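Local coordinates for uncharacterized protein (Bacteroides caccae, PDB 4R4K), which is of unknown function but adopts a cystatin-like fold and is a divergent member of the DUF4348 family, at residues E10-F15 / V106-A111; S81-N86 / K91-G96; K57-D62 / Q140-E145. All blocks are in the same frame, centred on the assembly; numbering follows the deposited sequence.

How the contacts relate
From the N terminus, residues 10-15 start helix 12-21 and wait for strand 104-110, so contact 1 closes a long loop of 90 residues. Within that span the chain passes 57-62, whose partner in contact 3 lies on the late helix 135-152; contacts 1 and 3 therefore cross. Contact 2, the hairpin of strands 78-87 and 90-97, sits within both spans. Strands 90-97 and 104-110 are neighbours in the five-stranded antiparallel sheet, which joins contact 2 directly to contact 1, and Phe12 packs on Lys91 and Phe83. Contact 3 lies on the opposite side of the chain's centre from contact 2 and meets contact 1 where Leu61 packs on Val106.

Contact 1: residues E10-F15 / V106-A111; sequences EDFKSF and VEFEQA
Phe12, in the first turn of helix 12-21, drives the edge of its ring into the face of Phe108 on strand 104-110. This T-shaped stack lays the N-terminal helix against the antiparallel sheet of the cystatin-like fold. The Phe12 and Phe108 ring centroids are 5.2 Å apart, with the planes at 78°. Two atoms lead the way: Phe12 CE1 comes to 3.8 Å from Phe108 CG, while Phe12 CZ stands 3.9 Å above the Phe108 ring plane, over its centre. The reach comes from the first torsion of Phe12, which sets CG opposite the backbone N (chi1 -179°) and carries the end of the ring nearer to the strand than its base. Phe15 adds a second apolar contact, with its CE2 3.8 Å from Phe108 CD1; the two side chains meet at a slant. Trp116 of the next strand completes the cluster, meeting Phe12 edge-to-face and also touching the Phe15 ring, while Met66 packs on Phe108.

Polar groups gather at the other end of the contact. The extended Gln110 side chain reaches across to the backbone of Glu10, its NE2 3.3 Å from Glu10 O. Its clear partner is Ser8 O, and Glu10 O itself accepts from Trp116 NE1. The carboxylate of Glu10 makes a salt bridge to Arg29, so its charge is matched within the chain.

One side-chain cap and the first backbone bond mark the start of the helix, which probably helps to place Phe12 and Phe15. Phe15 N bonds Asp11 O at 3.0 Å, the first turn of backbone bonding. Asp11 is the N-cap: its OD2 takes Ser14 N at 3.0 Å, N-H...O angle 159°, on the anti side of the carboxylate and somewhat out of its plane.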
loop_
_atom_site.group_PDB
_atom_site.type_symbol
_atom_site.label_atom_id
_atom_site.label_comp_id
_atom_site.label_asym_id
_atom_site.label_seq_id
_atom_site.Cartn_x
_atom_site.Cartn_y
_atom_site.Cartn_z
ATOM N N GLU A 10 -14.888 -1.698 -14.354
ATOM C CA GLU A 10 -13.473 -1.691 -14.734
ATOM C C GLU A 10 -12.796 -3.046 -14.578
ATOM O O GLU A 10 -12.957 -3.707 -13.570
ATOM C CB GLU A 10 -12.691 -0.710 -13.864
ATOM C CG GLU A 10 -12.816 0.724 -14.290
ATOM C CD GLU A 10 -12.043 1.685 -13.414
ATOM O OE1 GLU A 10 -11.462 1.270 -12.374
ATOM O OE2 GLU A 10 -12.071 2.864 -13.809
ATOM N N ASP A 11 -12.004 -3.424 -15.573
ATOM C CA ASP A 11 -11.125 -4.598 -15.492
ATOM C C ASP A 11 -9.981 -4.298 -14.493
ATOM O O ASP A 11 -9.299 -3.266 -14.587
ATOM C CB ASP A 11 -10.534 -4.913 -16.861
ATOM C CG ASP A 11 -9.551 -6.063 -16.807
ATOM O OD1 ASP A 11 -10.010 -7.214 -16.709
ATOM O OD2 ASP A 11 -8.323 -5.828 -16.825
ATOM N N PHE A 12 -9.775 -5.190 -13.547
ATOM C CA PHE A 12 -8.777 -4.924 -12.486
ATOM C C PHE A 12 -7.347 -4.767 -12.995
ATOM O O PHE A 12 -6.644 -3.812 -12.595
ATOM C CB PHE A 12 -8.773 -6.004 -11.412
ATOM C CG PHE A 12 -7.770 -5.740 -10.306
ATOM C CD1 PHE A 12 -8.052 -4.802 -9.345
ATOM C CD2 PHE A 12 -6.534 -6.362 -10.277
ATOM C CE1 PHE A 12 -7.151 -4.498 -8.349
ATOM C CE2 PHE A 12 -5.616 -6.083 -9.265
ATOM C CZ PHE A 12 -5.943 -5.159 -8.281
ATOM N N LYS A 13 -6.888 -5.675 -13.853
ATOM C CA LYS A 13 -5.498 -5.597 -14.345
ATOM C C LYS A 13 -5.235 -4.310 -15.114
ATOM O O LYS A 13 -4.164 -3.685 -14.971
ATOM C CB LYS A 13 -5.140 -6.803 -15.222
ATOM C CG LYS A 13 -4.811 -8.041 -14.415
ATOM C CD LYS A 13 -4.399 -9.216 -15.301
ATOM N N SER A 14 -6.211 -3.904 -15.919
ATOM C CA SER A 14 -6.112 -2.646 -16.661
ATOM C C SER A 14 -6.083 -1.449 -15.718
ATOM O O SER A 14 -5.269 -0.536 -15.873
ATOM C CB SER A 14 -7.271 -2.521 -17.660
ATOM O OG SER A 14 -7.102 -1.350 -18.422
ATOM N N PHE A 15 -6.967 -1.449 -14.730
ATOM C CA PHE A 15 -6.920 -0.449 -13.663
ATOM C C PHE A 15 -5.547 -0.378 -12.977
ATOM O O PHE A 15 -5.010 0.709 -12.744
ATOM C CB PHE A 15 -8.004 -0.728 -12.611
ATOM C CG PHE A 15 -7.662 -0.203 -11.241
ATOM C CD1 PHE A 15 -7.838 1.145 -10.918
ATOM C CD2 PHE A 15 -7.144 -1.059 -10.272
ATOM C CE1 PHE A 15 -7.539 1.610 -9.634
ATOM C CE2 PHE A 15 -6.793 -0.582 -9.012
ATOM C CZ PHE A 15 -7.006 0.750 -8.692
ATOM N N VAL A 106 -2.357 -4.263 0.660
ATOM C CA VAL A 106 -3.200 -3.287 -0.011
ATOM C C VAL A 106 -4.531 -3.946 -0.360
ATOM O O VAL A 106 -4.574 -5.044 -0.926
ATOM C CB VAL A 106 -2.567 -2.776 -1.318
ATOM C CG1 VAL A 106 -3.360 -1.585 -1.848
ATOM C CG2 VAL A 106 -1.109 -2.422 -1.101
ATOM N N GLU A 107 -5.612 -3.284 0.037
ATOM C CA GLU A 107 -6.958 -3.783 -0.181
ATOM C C GLU A 107 -7.651 -2.927 -1.228
ATOM O O GLU A 107 -7.732 -1.694 -1.080
ATOM C CB GLU A 107 -7.761 -3.744 1.120
ATOM C CG GLU A 107 -9.164 -4.314 0.978
ATOM C CD GLU A 107 -9.909 -4.398 2.294
ATOM O OE1 GLU A 107 -9.577 -3.648 3.223
ATOM O OE2 GLU A 107 -10.850 -5.205 2.386
ATOM N N PHE A 108 -8.147 -3.586 -2.277
ATOM C CA PHE A 108 -8.805 -2.947 -3.405
ATOM C C PHE A 108 -10.261 -3.389 -3.449
ATOM O O PHE A 108 -10.575 -4.561 -3.200
ATOM C CB PHE A 108 -8.208 -3.404 -4.726
ATOM C CG PHE A 108 -6.762 -3.092 -4.894
ATOM C CD1 PHE A 108 -6.348 -1.882 -5.451
ATOM C CD2 PHE A 108 -5.825 -4.025 -4.540
ATOM C CE1 PHE A 108 -5.005 -1.636 -5.631
ATOM C CE2 PHE A 108 -4.488 -3.783 -4.709
ATOM C CZ PHE A 108 -4.075 -2.592 -5.269
ATOM N N GLU A 109 -11.147 -2.439 -3.717
ATOM C CA GLU A 109 -12.563 -2.756 -3.857
ATOM C C GLU A 109 -13.105 -2.036 -5.076
ATOM O O GLU A 109 -12.745 -0.876 -5.339
ATOM C CB GLU A 109 -13.333 -2.372 -2.592
ATOM C CG GLU A 109 -12.972 -3.245 -1.413
ATOM C CD GLU A 109 -13.846 -3.031 -0.191
ATOM O OE1 GLU A 109 -14.511 -1.976 -0.097
ATOM O OE2 GLU A 109 -13.845 -3.926 0.684
ATOM N N GLN A 110 -13.963 -2.735 -5.811
ATOM C CA GLN A 110 -14.638 -2.146 -6.921
ATOM C C GLN A 110 -15.930 -1.567 -6.367
ATOM O O GLN A 110 -16.790 -2.292 -5.849
ATOM C CB GLN A 110 -14.909 -3.156 -8.026
ATOM C CG GLN A 110 -15.315 -2.462 -9.315
ATOM C CD GLN A 110 -15.963 -3.396 -10.303
ATOM O OE1 GLN A 110 -16.916 -4.063 -9.967
ATOM N NE2 GLN A 110 -15.458 -3.445 -11.504
ATOM N N ALA A 111 -16.035 -0.251 -6.475
ATOM C CA ALA A 111 -17.135 0.491 -5.880
ATOM C C ALA A 111 -18.418 0.385 -6.721
ATOM O O ALA A 111 -18.406 -0.161 -7.825
ATOM C CB ALA A 111 -16.747 1.936 -5.721
#

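Contact 2: residues S81-N86 / K91-G96; sequences SKFTLN and KVFEAG
Phe83 and Phe93 sit opposite each other as a non-hydrogen-bonded pair in the antiparallel hairpin of strands 78-87 and 90-97, and their rings form the tightly packed side of it. The edge of Phe93 is turned to the face of Phe83, with planes at 61°: Phe93 CD1 lies 3.6 Å above the Phe83 ring, over its centre, and Phe93 CB adds an off-centre CH-pi contact. Because Phe93 CG is anti to its backbone N (chi1 -178°), the ring runs on along the hairpin, and its CZ reaches Ser81 CB at 3.6 Å. Ala95 CB closes that end against Ser81, whose OG bonds Lys67 O. Beyond Phe83, whose CD1 lies 4.1 Å from Lys91 CB, Lys91 and Asn86 lie side by side, and Lys91 NZ gives a short bond of 2.6 Å to Asn86 OD1; Glu87 O takes a second bond from the same nitrogen. In place of Phe83, an alanine here is likely to leave the Phe93 edge without the face it packs on and open a gap beside the Lys91 chain.

The face with Lys82, Leu85, Val92 and Glu94 is looser and more open to solvent. Lys82 and Thr84 are exposed, and Thr84 CG2 merely brushes Glu94 OE1 at 3.7 Å. Leu85 CB against Val92 CB is the main apolar touch there. Between the faces, the backbones of Lys82 and Glu94 pair through two good bonds, 2.9 Å each between N of one and O of the other. A classic beta bulge follows: Thr84 N and Leu85 N both turn to Val92 O, each weakly, before Val92 N regains a sound bond to Leu85 O. Since Lys91 NZ bonds the carbonyl oxygens of Asn86 and Glu87, both neutral, its ammonium probably keeps its charge.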
loop_
_atom_site.group_PDB
_atom_site.type_symbol
_atom_site.label_atom_id
_atom_site.label_comp_id
_atom_site.label_asym_id
_atom_site.label_seq_id
_atom_site.Cartn_x
_atom_site.Cartn_y
_atom_site.Cartn_z
ATOM N N SER A 81 5.346 -11.839 -2.838
ATOM C CA SER A 81 4.247 -10.910 -3.062
ATOM C C SER A 81 3.175 -11.641 -3.837
ATOM O O SER A 81 3.446 -12.393 -4.788
ATOM C CB SER A 81 4.705 -9.661 -3.802
ATOM O OG SER A 81 5.336 -10.036 -5.041
ATOM N N LYS A 82 1.936 -11.492 -3.389
ATOM C CA LYS A 82 0.831 -12.244 -3.965
ATOM C C LYS A 82 -0.503 -11.619 -3.615
ATOM O O LYS A 82 -0.629 -10.927 -2.597
ATOM C CB LYS A 82 0.867 -13.695 -3.493
ATOM C CG LYS A 82 0.661 -13.865 -2.012
ATOM C CD LYS A 82 0.986 -15.300 -1.611
ATOM C CE LYS A 82 1.037 -15.452 -0.105
ATOM N NZ LYS A 82 0.932 -16.876 0.303
ATOM N N PHE A 83 -1.491 -11.859 -4.474
ATOM C CA PHE A 83 -2.880 -11.558 -4.146
ATOM C C PHE A 83 -3.394 -12.701 -3.262
ATOM O O PHE A 83 -3.549 -13.846 -3.703
ATOM C CB PHE A 83 -3.732 -11.349 -5.395
ATOM C CG PHE A 83 -3.498 -10.028 -6.035
ATOM C CD1 PHE A 83 -4.161 -8.902 -5.571
ATOM C CD2 PHE A 83 -2.553 -9.888 -7.034
ATOM C CE1 PHE A 83 -3.915 -7.660 -6.133
ATOM C CE2 PHE A 83 -2.288 -8.641 -7.579
ATOM C CZ PHE A 83 -2.981 -7.534 -7.133
ATOM N N THR A 84 -3.610 -12.385 -1.993
ATOM C CA THR A 84 -4.115 -13.361 -1.017
ATOM C C THR A 84 -5.627 -13.462 -1.058
ATOM O O THR A 84 -6.204 -14.444 -0.583
ATOM C CB THR A 84 -3.689 -12.971 0.398
ATOM O OG1 THR A 84 -4.064 -11.600 0.650
ATOM C CG2 THR A 84 -2.198 -13.138 0.525
ATOM N N LEU A 85 -6.268 -12.431 -1.588
ATOM C CA LEU A 85 -7.693 -12.465 -1.911
ATOM C C LEU A 85 -7.823 -11.983 -3.333
ATOM O O LEU A 85 -7.312 -10.925 -3.689
ATOM C CB LEU A 85 -8.500 -11.568 -0.962
ATOM C CG LEU A 85 -10.021 -11.603 -1.185
ATOM C CD1 LEU A 85 -10.583 -12.929 -0.709
ATOM C CD2 LEU A 85 -10.712 -10.440 -0.498
ATOM N N ASN A 86 -8.514 -12.755 -4.153
ATOM C CA ASN A 86 -8.679 -12.412 -5.548
ATOM C C ASN A 86 -10.111 -12.712 -6.006
ATOM O O ASN A 86 -10.369 -13.692 -6.706
ATOM C CB ASN A 86 -7.644 -13.165 -6.377
ATOM C CG ASN A 86 -7.644 -12.756 -7.839
ATOM O OD1 ASN A 86 -8.104 -11.673 -8.205
ATOM N ND2 ASN A 86 -7.142 -13.640 -8.687
ATOM N N LYS A 91 -10.042 -7.402 -3.830
ATOM C CA LYS A 91 -8.737 -8.017 -3.911
ATOM C C LYS A 91 -7.835 -7.522 -2.784
ATOM O O LYS A 91 -7.935 -6.372 -2.358
ATOM C CB LYS A 91 -8.120 -7.768 -5.277
ATOM C CG LYS A 91 -8.989 -8.327 -6.412
ATOM C CD LYS A 91 -8.283 -8.315 -7.733
ATOM C CE LYS A 91 -9.254 -8.485 -8.887
ATOM N NZ LYS A 91 -9.875 -9.838 -8.909
ATOM N N VAL A 92 -6.943 -8.386 -2.311
ATOM C CA VAL A 92 -5.976 -8.028 -1.290
ATOM C C VAL A 92 -4.601 -8.544 -1.735
ATOM O O VAL A 92 -4.454 -9.698 -2.115
ATOM C CB VAL A 92 -6.289 -8.615 0.095
ATOM C CG1 VAL A 92 -5.177 -8.275 1.085
ATOM C CG2 VAL A 92 -7.630 -8.126 0.594
ATOM N N PHE A 93 -3.649 -7.620 -1.765
ATOM C CA PHE A 93 -2.277 -7.885 -2.151
ATOM C C PHE A 93 -1.411 -7.797 -0.886
ATOM O O PHE A 93 -1.546 -6.860 -0.097
ATOM C CB PHE A 93 -1.831 -6.863 -3.174
ATOM C CG PHE A 93 -0.435 -7.069 -3.687
ATOM C CD1 PHE A 93 -0.175 -7.985 -4.711
ATOM C CD2 PHE A 93 0.621 -6.322 -3.171
ATOM C CE1 PHE A 93 1.115 -8.144 -5.197
ATOM C CE2 PHE A 93 1.895 -6.471 -3.664
ATOM C CZ PHE A 93 2.140 -7.369 -4.689
ATOM N N GLU A 94 -0.554 -8.784 -0.698
ATOM C CA GLU A 94 0.329 -8.867 0.455
ATOM C C GLU A 94 1.748 -9.171 0.015
ATOM O O GLU A 94 1.949 -9.954 -0.906
ATOM C CB GLU A 94 -0.174 -9.926 1.436
ATOM C CG GLU A 94 -1.186 -9.334 2.369
ATOM C CD GLU A 94 -1.826 -10.321 3.319
ATOM O OE1 GLU A 94 -1.219 -11.371 3.639
ATOM O OE2 GLU A 94 -2.938 -10.002 3.778
ATOM N N ALA A 95 2.722 -8.511 0.658
ATOM C CA ALA A 95 4.118 -8.755 0.371
ATOM C C ALA A 95 4.943 -8.747 1.652
ATOM O O ALA A 95 4.627 -8.026 2.618
ATOM C CB ALA A 95 4.654 -7.733 -0.608
ATOM N N GLY A 96 5.984 -9.578 1.673
ATOM C CA GLY A 96 6.878 -9.648 2.810
ATOM C C GLY A 96 7.833 -10.823 2.703
ATOM O O GLY A 96 7.687 -11.673 1.796
#

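Contact 3: residues K57-D62 / Q140-E145; sequences KWPLLD and QQVKEE. With PEU (2,5,8,11,14,17,20,23,26,29,32,35,38,41,44,47,50,53,56,59,62,65,68,71,74,77,80-heptacosaoxadooctacontan-82-ol), chain J; PEU (2,5,8,11,14,17,20,23,26,29,32,35,38,41,44,47,50,53,56,59,62,65,68,71,74,77,80-heptacosaoxadooctacontan-82-ol), chain H.
Trp58 NE1 and Leu61 N share Gln26 OE1, an oxygen gripped twice that ties the irregular segment 57-62 to helix 23-28, while Trp58 O lies 3.7 Å from Val142 CG1 of helix 135-152. Asn146 of that helix gives its ND2 to Trp58 O and takes Leu60 N with its OD1, and its amide thus clamps the segment on both flanks of Pro59. Val142 does the packing across the contact. With CG1 anti to the backbone N (chi1 168°), that methyl lies against the backbone at Pro59, 3.6 Å from Pro59 CA and 3.9 Å from Pro59 CB. Lys57 O borders the same methyl and is bonded by Tyr126 OH, while Trp125 packs on both Pro59 and Val142.

Further along, loop and helix both line a site for a polyethylene glycol chain, probably from crystallisation. Leu61 CD2 lies 3.9 Å from its carbon CCZ (chain H), and Glu145 OE1 comes to 3.5 Å from its terminal ODE. The chemistry implies a division of labour: Lys57 O, Trp58 O, Leu60 N and Leu61 N are satisfied by side-chain amides and a hydroxyl, and between 57-62 and 140-145 the packing runs through Val142 CG1.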
loop_
_atom_site.group_PDB
_atom_site.type_symbol
_atom_site.label_atom_id
_atom_site.label_comp_id
_atom_site.label_asym_id
_atom_site.label_seq_id
_atom_site.Cartn_x
_atom_site.Cartn_y
_atom_site.Cartn_z
ATOM N N LYS A 57 0.333 11.133 3.802
ATOM C CA LYS A 57 1.145 10.014 4.272
ATOM C C LYS A 57 1.315 8.890 3.254
ATOM O O LYS A 57 2.127 8.001 3.453
ATOM C CB LYS A 57 0.536 9.437 5.557
ATOM C CG LYS A 57 0.495 10.440 6.711
ATOM C CD LYS A 57 0.049 9.791 8.010
ATOM C CE LYS A 57 -0.109 10.812 9.125
ATOM N NZ LYS A 57 -1.346 11.629 8.973
ATOM N N TRP A 58 0.540 8.920 2.175
ATOM C CA TRP A 58 0.516 7.821 1.209
ATOM C C TRP A 58 1.814 7.637 0.419
ATOM O O TRP A 58 2.224 8.540 -0.285
ATOM C CB TRP A 58 -0.620 8.029 0.197
ATOM C CG TRP A 58 -0.699 6.954 -0.836
ATOM C CD1 TRP A 58 -0.345 7.045 -2.160
ATOM C CD2 TRP A 58 -1.132 5.607 -0.618
ATOM N NE1 TRP A 58 -0.532 5.825 -2.782
ATOM C CE2 TRP A 58 -1.008 4.924 -1.857
ATOM C CE3 TRP A 58 -1.583 4.905 0.510
ATOM C CZ2 TRP A 58 -1.344 3.587 -1.999
ATOM C CZ3 TRP A 58 -1.925 3.577 0.358
ATOM C CH2 TRP A 58 -1.806 2.936 -0.885
ATOM N N PRO A 59 2.439 6.448 0.518
ATOM C CA PRO A 59 3.537 6.124 -0.404
ATOM C C PRO A 59 3.016 5.605 -1.740
ATOM O O PRO A 59 2.360 4.564 -1.776
ATOM C CB PRO A 59 4.310 5.003 0.329
ATOM C CG PRO A 59 3.671 4.897 1.693
ATOM C CD PRO A 59 2.278 5.396 1.520
ATOM N N LEU A 60 3.378 6.278 -2.826
ATOM C CA LEU A 60 2.969 5.864 -4.145
ATOM C C LEU A 60 3.533 4.488 -4.502
ATOM O O LEU A 60 4.724 4.230 -4.294
ATOM C CB LEU A 60 3.367 6.929 -5.170
ATOM C CG LEU A 60 2.612 8.266 -5.042
ATOM C CD1 LEU A 60 3.358 9.381 -5.755
ATOM C CD2 LEU A 60 1.197 8.170 -5.584
ATOM N N LEU A 61 2.656 3.648 -5.052
ATOM C CA LEU A 61 2.966 2.258 -5.401
ATOM C C LEU A 61 3.234 2.109 -6.893
ATOM O O LEU A 61 2.458 2.586 -7.715
ATOM C CB LEU A 61 1.795 1.364 -5.038
ATOM C CG LEU A 61 1.538 1.297 -3.539
ATOM C CD1 LEU A 61 0.261 0.526 -3.295
ATOM C CD2 LEU A 61 2.709 0.691 -2.773
ATOM N N ASP A 62 4.366 1.495 -7.235
ATOM C CA ASP A 62 4.734 1.317 -8.632
ATOM C C ASP A 62 4.460 -0.081 -9.147
ATOM O O ASP A 62 4.062 -0.955 -8.384
ATOM C CB ASP A 62 6.181 1.767 -8.871
ATOM C CG ASP A 62 7.222 0.863 -8.252
ATOM O OD1 ASP A 62 6.931 -0.291 -7.864
ATOM O OD2 ASP A 62 8.391 1.312 -8.181
ATOM N N GLN A 140 8.123 12.739 5.674
ATOM C CA GLN A 140 8.937 13.531 4.760
ATOM C C GLN A 140 9.750 12.624 3.807
ATOM O O GLN A 140 9.934 12.972 2.653
ATOM C CB GLN A 140 9.855 14.482 5.538
ATOM C CG GLN A 140 10.809 15.311 4.674
ATOM C CD GLN A 140 10.099 16.236 3.688
ATOM O OE1 GLN A 140 9.017 16.742 3.968
ATOM N NE2 GLN A 140 10.709 16.448 2.531
ATOM N N GLN A 141 10.271 11.504 4.311
ATOM C CA GLN A 141 10.988 10.534 3.463
ATOM C C GLN A 141 10.067 9.982 2.382
ATOM O O GLN A 141 10.470 9.832 1.219
ATOM C CB GLN A 141 11.578 9.403 4.302
ATOM C CG GLN A 141 12.770 9.830 5.136
ATOM C CD GLN A 141 13.157 8.823 6.204
ATOM O OE1 GLN A 141 12.648 7.699 6.243
ATOM N NE2 GLN A 141 14.062 9.232 7.089
ATOM N N VAL A 142 8.837 9.670 2.763
ATOM C CA VAL A 142 7.823 9.208 1.809
ATOM C C VAL A 142 7.533 10.271 0.753
ATOM O O VAL A 142 7.464 9.984 -0.443
ATOM C CB VAL A 142 6.535 8.771 2.534
ATOM C CG1 VAL A 142 5.394 8.565 1.533
ATOM C CG2 VAL A 142 6.803 7.511 3.343
ATOM N N LYS A 143 7.432 11.523 1.173
ATOM C CA LYS A 143 7.289 12.621 0.225
ATOM C C LYS A 143 8.420 12.672 -0.821
ATOM O O LYS A 143 8.191 12.924 -2.011
ATOM C CB LYS A 143 7.240 13.950 0.970
ATOM C CG LYS A 143 7.020 15.138 0.043
ATOM C CD LYS A 143 6.961 16.449 0.786
ATOM C CE LYS A 143 6.769 17.592 -0.180
ATOM N NZ LYS A 143 6.333 18.829 0.517
ATOM N N GLU A 144 9.644 12.487 -0.355
ATOM C CA GLU A 144 10.821 12.483 -1.226
ATOM C C GLU A 144 10.805 11.284 -2.188
ATOM O O GLU A 144 11.090 11.419 -3.380
ATOM C CB GLU A 144 12.088 12.527 -0.374
ATOM C CG GLU A 144 12.249 13.880 0.314
ATOM C CD GLU A 144 13.132 13.856 1.554
ATOM O OE1 GLU A 144 13.769 12.824 1.854
ATOM O OE2 GLU A 144 13.217 14.911 2.218
ATOM N N GLU A 145 10.430 10.114 -1.696
ATOM C CA GLU A 145 10.210 8.960 -2.594
ATOM C C GLU A 145 9.135 9.243 -3.638
ATOM O O GLU A 145 9.243 8.842 -4.796
ATOM C CB GLU A 145 9.843 7.706 -1.782
ATOM C CG GLU A 145 10.918 7.262 -0.800
ATOM C CD GLU A 145 12.105 6.571 -1.442
ATOM O OE1 GLU A 145 11.999 6.092 -2.599
ATOM O OE2 GLU A 145 13.166 6.508 -0.775
HETATM O OCV PEU J . 15.810 5.477 -8.609
HETATM C CCW PEU J . 14.599 5.717 -7.910
HETATM C CCX PEU J . 13.403 5.290 -8.741
HETATM O OCY PEU J . 12.325 5.071 -7.831
HETATM C CCZ PEU J . 11.293 6.061 -7.840
HETATM C CDA PEU J . 9.977 5.312 -7.947
HETATM O ODB PEU J . 9.819 4.865 -9.287
HETATM C CDC PEU J . 8.999 3.705 -9.464
HETATM C CDD PEU J . 9.554 2.796 -10.565
HETATM O ODE PEU J . 8.575 2.583 -11.596
HETATM O OCP PEU H . 12.219 1.068 5.000
HETATM C CCQ PEU H . 11.152 1.914 4.580
HETATM C CCR PEU H . 9.907 1.078 4.306
HETATM O OCS PEU H . 10.193 0.082 3.322
HETATM C CCT PEU H . 9.879 -1.257 3.743
HETATM C CCU PEU H . 8.372 -1.498 3.730
HETATM O OCV PEU H . 7.873 -1.152 2.440
HETATM C CCW PEU H . 6.555 -1.620 2.181
HETATM C CCX PEU H . 5.949 -0.755 1.088
HETATM O OCY PEU H . 6.749 -0.758 -0.100
HETATM C CCZ PEU H . 6.196 -0.004 -1.195
HETATM C CDA PEU H . 6.263 1.509 -0.971
HETATM O ODB PEU H . 6.831 2.181 -2.096
HETATM C CDC PEU H . 7.870 3.114 -1.775
HETATM C CDD PEU H . 9.140 2.341 -1.411
HETATM O ODE PEU H . 10.298 3.171 -1.539
#